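Local coordinates for flagellar brake protein YcgR (Escherichia coli K-12, PDB 5Y6H) that acts as a flagellar brake that slows the motor when cyclic di-GMP is bound, its N-terminal domain, the piece held here, being involved in FliG binding, at residues P48-L53 / A99-P104; A68-I73 / E83-Q88. All blocks are in the same frame, centred on the assembly; numbering follows the deposited sequence.

Interaction 1: P48-L53 / A99-P104; sequences PDKLVL and AFITVP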
loop_
_atom_site.group_PDB
_atom_site.type_symbol
_atom_site.label_atom_id
_atom_site.label_comp_id
_atom_site.label_asym_id
_atom_site.label_seq_id
_atom_site.Cartn_x
_atom_site.Cartn_y
_atom_site.Cartn_z
ATOM N N PRO A 48 6.885 -10.529 6.195
ATOM C CA PRO A 48 6.345 -10.045 7.477
ATOM C C PRO A 48 6.889 -8.691 7.895
ATOM O O PRO A 48 6.275 -8.029 8.741
ATOM C CB PRO A 48 6.757 -11.142 8.468
ATOM C CG PRO A 48 6.846 -12.367 7.634
ATOM C CD PRO A 48 7.407 -11.904 6.316
ATOM N N ASP A 49 8.007 -8.246 7.322
ATOM C CA ASP A 49 8.649 -7.016 7.751
ATOM C C ASP A 49 8.662 -5.911 6.702
ATOM O O ASP A 49 9.076 -4.792 7.026
ATOM C CB ASP A 49 10.092 -7.302 8.192
ATOM C CG ASP A 49 10.161 -8.150 9.446
ATOM O OD1 ASP A 49 11.106 -8.956 9.565
ATOM O OD2 ASP A 49 9.270 -8.010 10.310
ATOM N N LYS A 50 8.216 -6.168 5.470
ATOM C CA LYS A 50 8.367 -5.138 4.449
ATOM C C LYS A 50 7.338 -5.297 3.336
ATOM O O LYS A 50 6.896 -6.406 3.023
ATOM C CB LYS A 50 9.788 -5.149 3.868
ATOM C CG LYS A 50 9.933 -5.890 2.548
ATOM C CD LYS A 50 11.358 -5.805 2.021
ATOM C CE LYS A 50 11.789 -7.120 1.393
ATOM N NZ LYS A 50 13.125 -7.014 0.743
ATOM N N LEU A 51 6.962 -4.159 2.753
ATOM C CA LEU A 51 6.187 -4.080 1.523
ATOM C C LEU A 51 7.030 -3.379 0.469
ATOM O O LEU A 51 7.647 -2.347 0.749
ATOM C CB LEU A 51 4.885 -3.283 1.708
ATOM C CG LEU A 51 3.679 -3.812 2.481
ATOM C CD1 LEU A 51 4.007 -4.013 3.945
ATOM C CD2 LEU A 51 2.505 -2.843 2.324
ATOM N N VAL A 52 7.044 -3.922 -0.745
ATOM C CA VAL A 52 7.714 -3.293 -1.881
ATOM C C VAL A 52 6.640 -2.845 -2.860
ATOM O O VAL A 52 5.835 -3.665 -3.318
ATOM C CB VAL A 52 8.713 -4.245 -2.554
ATOM C CG1 VAL A 52 9.481 -3.519 -3.646
ATOM C CG2 VAL A 52 9.670 -4.827 -1.527
ATOM N N LEU A 53 6.626 -1.551 -3.186
ATOM C CA LEU A 53 5.591 -0.951 -4.020
ATOM C C LEU A 53 6.199 -0.371 -5.292
ATOM O O LEU A 53 7.281 0.222 -5.259
ATOM C CB LEU A 53 4.843 0.153 -3.259
ATOM C CG LEU A 53 4.289 -0.221 -1.881
ATOM C CD1 LEU A 53 3.844 1.015 -1.114
ATOM C CD2 LEU A 53 3.135 -1.210 -2.013
ATOM N N ALA A 99 11.810 1.309 -6.611
ATOM C CA ALA A 99 10.572 0.930 -5.945
ATOM C C ALA A 99 10.491 1.648 -4.607
ATOM O O ALA A 99 11.499 2.116 -4.071
ATOM C CB ALA A 99 10.484 -0.588 -5.739
ATOM N N PHE A 100 9.273 1.738 -4.074
ATOM C CA PHE A 100 9.068 2.190 -2.703
ATOM C C PHE A 100 9.169 1.001 -1.757
ATOM O O PHE A 100 8.710 -0.101 -2.073
ATOM C CB PHE A 100 7.700 2.852 -2.512
ATOM C CG PHE A 100 7.409 3.985 -3.462
ATOM C CD1 PHE A 100 8.082 5.195 -3.360
ATOM C CD2 PHE A 100 6.419 3.852 -4.426
ATOM C CE1 PHE A 100 7.797 6.245 -4.229
ATOM C CE2 PHE A 100 6.125 4.893 -5.295
ATOM C CZ PHE A 100 6.814 6.095 -5.194
ATOM N N ILE A 101 9.747 1.235 -0.581
ATOM C CA ILE A 101 9.723 0.264 0.505
ATOM C C ILE A 101 9.053 0.907 1.711
ATOM O O ILE A 101 9.299 2.077 2.025
ATOM C CB ILE A 101 11.133 -0.258 0.867
ATOM C CG1 ILE A 101 11.059 -1.226 2.052
ATOM C CG2 ILE A 101 12.092 0.888 1.164
ATOM C CD1 ILE A 101 12.339 -2.014 2.285
ATOM N N THR A 102 8.183 0.145 2.365
ATOM C CA THR A 102 7.591 0.549 3.631
ATOM C C THR A 102 7.371 -0.715 4.458
ATOM O O THR A 102 7.837 -1.799 4.094
ATOM C CB THR A 102 6.316 1.370 3.389
ATOM O OG1 THR A 102 5.907 2.002 4.609
ATOM C CG2 THR A 102 5.187 0.502 2.846
ATOM N N VAL A 103 6.687 -0.580 5.587
ATOM C CA VAL A 103 6.497 -1.701 6.506
ATOM C C VAL A 103 5.002 -1.877 6.727
ATOM O O VAL A 103 4.210 -0.953 6.473
ATOM C CB VAL A 103 7.261 -1.489 7.834
ATOM C CG1 VAL A 103 8.749 -1.290 7.558
ATOM C CG2 VAL A 103 6.689 -0.320 8.604
ATOM N N PRO A 104 4.575 -3.058 7.173
ATOM C CA PRO A 104 3.138 -3.314 7.361
ATOM C C PRO A 104 2.522 -2.332 8.342
ATOM O O PRO A 104 3.142 -1.968 9.352
ATOM C CB PRO A 104 3.102 -4.749 7.909
ATOM C CG PRO A 104 4.333 -5.382 7.374
ATOM C CD PRO A 104 5.372 -4.290 7.338
#
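Leu51 reaches Pro104 with one branch: chi1 (-72°, CG anti to the carbonyl carbon) and chi2 (64°) together carry Leu51 CD1 to the proline, 3.4 Å from Pro104 N and 3.7 Å from Pro104 CD. The same ring also leans on the main chain before the strand, Pro104 CG lying 3.6 Å from Pro48 O. With an alanine here, Pro104 CG and CD are gone, which would probably leave a gap between Leu51 CD1 and Pro48 O and hold the leucine branch less closely. Farther along, Leu53 CB faces Phe100 CB at 4.0 Å, and Thr102 CG2 packs on Leu51 CB, while Thr102 OG1 hydrogen-bonds to the backbone O of Gln88. Val52 and Ile101 project to the reverse face; there Val52 CG1 touches Ala99 CB at 3.7 Å, and the Lys50 chain crosses Ile101 with its CD 3.9 Å from Ile101 CD1. Four backbone bonds hold the register, two at Leu51–Thr102, where Leu51 N meets Thr102 O at 2.9 Å, and two at Leu53–Phe100. Hydrogen-bonded pairs alternating with the non-hydrogen-bonded pair Val52–Ile101, the axes of 50-53 and 99-102 at 160°, are the signature of a twisted antiparallel sheet, here in the PilZN domain.

Interaction 2: A68-I73 / E83-Q88; sequences AQHITI and EFTVEQ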
loop_
_atom_site.group_PDB
_atom_site.type_symbol
_atom_site.label_atom_id
_atom_site.label_comp_id
_atom_site.label_asym_id
_atom_site.label_seq_id
_atom_site.Cartn_x
_atom_site.Cartn_y
_atom_site.Cartn_z
ATOM N N ALA A 68 6.387 12.821 1.565
ATOM C CA ALA A 68 5.131 12.895 2.295
ATOM C C ALA A 68 5.265 12.218 3.655
ATOM O O ALA A 68 6.040 11.275 3.838
ATOM C CB ALA A 68 4.006 12.248 1.490
ATOM N N GLN A 69 4.501 12.716 4.624
ATOM C CA GLN A 69 4.594 12.193 5.978
ATOM C C GLN A 69 3.455 11.261 6.347
ATOM O O GLN A 69 3.497 10.655 7.423
ATOM C CB GLN A 69 4.676 13.350 6.979
ATOM C CG GLN A 69 5.884 14.206 6.730
ATOM C CD GLN A 69 5.736 15.586 7.279
ATOM O OE1 GLN A 69 6.340 15.910 8.287
ATOM N NE2 GLN A 69 4.943 16.416 6.619
ATOM N N HIS A 70 2.441 11.139 5.494
ATOM C CA HIS A 70 1.462 10.070 5.610
ATOM C C HIS A 70 0.979 9.732 4.210
ATOM O O HIS A 70 0.747 10.630 3.396
ATOM C CB HIS A 70 0.284 10.460 6.508
ATOM C CG HIS A 70 0.616 10.464 7.966
ATOM N ND1 HIS A 70 0.756 11.626 8.695
ATOM C CD2 HIS A 70 0.856 9.448 8.827
ATOM C CE1 HIS A 70 1.055 11.324 9.945
ATOM N NE2 HIS A 70 1.123 10.009 10.052
ATOM N N ILE A 71 0.850 8.438 3.929
ATOM C CA ILE A 71 0.457 7.948 2.613
ATOM C C ILE A 71 -0.664 6.939 2.809
ATOM O O ILE A 71 -0.490 5.948 3.529
ATOM C CB ILE A 71 1.632 7.299 1.855
ATOM C CG1 ILE A 71 2.789 8.288 1.673
ATOM C CG2 ILE A 71 1.168 6.762 0.510
ATOM C CD1 ILE A 71 3.881 8.152 2.715
ATOM N N THR A 72 -1.809 7.187 2.178
ATOM C CA THR A 72 -2.950 6.281 2.226
ATOM C C THR A 72 -2.932 5.376 1.001
ATOM O O THR A 72 -2.816 5.856 -0.132
ATOM C CB THR A 72 -4.266 7.059 2.287
ATOM O OG1 THR A 72 -4.316 7.812 3.504
ATOM C CG2 THR A 72 -5.456 6.111 2.237
ATOM N N ILE A 73 -3.044 4.071 1.229
ATOM C CA ILE A 73 -2.988 3.075 0.168
ATOM C C ILE A 73 -4.358 2.423 0.050
ATOM O O ILE A 73 -4.908 1.939 1.048
ATOM C CB ILE A 73 -1.884 2.039 0.444
ATOM C CG1 ILE A 73 -0.533 2.756 0.581
ATOM C CG2 ILE A 73 -1.851 0.996 -0.657
ATOM C CD1 ILE A 73 0.621 1.866 0.931
ATOM N N GLU A 83 -7.821 -0.612 2.573
ATOM C CA GLU A 83 -7.325 0.731 2.859
ATOM C C GLU A 83 -6.444 0.705 4.100
ATOM O O GLU A 83 -6.838 0.154 5.132
ATOM C CB GLU A 83 -8.474 1.726 3.053
ATOM C CG GLU A 83 -8.017 3.100 3.528
ATOM C CD GLU A 83 -9.090 4.163 3.375
ATOM O OE1 GLU A 83 -9.352 4.889 4.358
ATOM O OE2 GLU A 83 -9.668 4.277 2.274
ATOM N N PHE A 84 -5.256 1.297 3.998
ATOM C CA PHE A 84 -4.388 1.458 5.156
ATOM C C PHE A 84 -3.475 2.650 4.908
ATOM O O PHE A 84 -3.365 3.152 3.788
ATOM C CB PHE A 84 -3.591 0.180 5.460
ATOM C CG PHE A 84 -2.702 -0.286 4.332
ATOM C CD1 PHE A 84 -1.350 0.024 4.327
ATOM C CD2 PHE A 84 -3.211 -1.064 3.303
ATOM C CE1 PHE A 84 -0.525 -0.422 3.310
ATOM C CE2 PHE A 84 -2.388 -1.507 2.277
ATOM C CZ PHE A 84 -1.045 -1.184 2.282
ATOM N N THR A 85 -2.837 3.113 5.980
ATOM C CA THR A 85 -1.966 4.278 5.926
ATOM C C THR A 85 -0.601 3.913 6.487
ATOM O O THR A 85 -0.504 3.219 7.504
ATOM C CB THR A 85 -2.563 5.457 6.715
ATOM O OG1 THR A 85 -3.835 5.806 6.158
ATOM C CG2 THR A 85 -1.648 6.671 6.661
ATOM N N VAL A 86 0.451 4.369 5.809
ATOM C CA VAL A 86 1.818 4.216 6.286
ATOM C C VAL A 86 2.408 5.603 6.509
ATOM O O VAL A 86 1.958 6.601 5.940
ATOM C CB VAL A 86 2.689 3.398 5.312
ATOM C CG1 VAL A 86 2.137 1.985 5.162
ATOM C CG2 VAL A 86 2.756 4.094 3.967
ATOM N N GLU A 87 3.431 5.659 7.357
ATOM C CA GLU A 87 3.990 6.942 7.761
ATOM C C GLU A 87 5.148 7.399 6.889
ATOM O O GLU A 87 5.462 8.594 6.878
ATOM C CB GLU A 87 4.455 6.880 9.220
ATOM C CG GLU A 87 3.338 6.585 10.208
ATOM C CD GLU A 87 3.773 6.769 11.647
ATOM O OE1 GLU A 87 4.836 7.387 11.871
ATOM O OE2 GLU A 87 3.053 6.298 12.553
ATOM N N GLN A 88 5.781 6.486 6.155
ATOM C CA GLN A 88 6.987 6.822 5.415
ATOM C C GLN A 88 7.223 5.779 4.331
ATOM O O GLN A 88 7.003 4.584 4.552
ATOM C CB GLN A 88 8.196 6.904 6.356
ATOM C CG GLN A 88 9.553 6.862 5.676
ATOM C CD GLN A 88 10.638 7.512 6.512
ATOM O OE1 GLN A 88 10.397 7.933 7.645
ATOM N NE2 GLN A 88 11.841 7.598 5.958
#
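Ile73 lies against the aromatic ring of Phe84, and its side chain can be followed outward atom by atom. Ile73 CB sits over one face of the ring, 4.0 Å from the Phe84 centroid and 18° off the ring normal, a CH-pi contact displaced toward the rim. From there the chain forks. Ile73 CG2 goes to Phe84 CZ at 3.7 Å and stays near CE2; CG1, anti to the carbonyl carbon (chi1 -58°), passes CE1 more loosely. The tip, Ile73 CD1, comes back to the ring and meets Phe84 CE1 at 3.5 Å, with Val86 CG2 a more distant neighbour. The ring can receive the isoleucine because Phe84 CG is placed between its own backbone N and carbonyl carbon (chi1 59°), which brings the ring across toward the partner strand. Along the backbone of the same pair, Ile73 N donates almost straight to Phe84 O at 2.7 Å, and Phe84 N returns a bond to Ile73 O. Ile71 and Val86 form the second hydrogen-bonded pair, with Ile71 CB against Val86 CG2.

On the face of Thr72 and Thr85, the two hydroxyls meet: Thr72 OG1 and Thr85 OG1 are 3.4 Å apart, a weak hydrogen bond in which either may donate. Beyond the strands, the His70 ring and the Glu87 side chain run alongside one another, His70 CD2 being 4.0 Å from Glu87 CG.

The two segments belong to the beta hairpin of strands 71-77 and 80-86. Strand 30-34 flanks it through Leu30 and Leu32, which touch Ile73, and a backbone bond joins Glu83 to Trp109 of strand 108-111. Leu53 and Leu51 of strand 50-54 also touch Ile73 and Phe84, respectively.

How the interactions relate
From the N terminus, the chain first lays down strands 30-34 and 37-47, then enters interaction 1 at 48-53, passes through helix 59-67 and reaches 68-73, the first half of interaction 2. A tight hairpin brings 83-88 back, with nine residues between the segments. Strand 90-94 follows before 99-104 returns to 48-53, so interaction 1 closes a much longer loop of 45 residues, and interaction 2 is nested within it without crossing. In the shared antiparallel sheet, 30-34 and 37-47 separate the two pairs: interaction 2 joins 71-77 to 80-86 on one flank, interaction 1 joins 50-54 to 97-102 on the other. Their centres are 12 Å apart, yet they touch where Val103 O packs on Val86 CG1 at 3.8 Å.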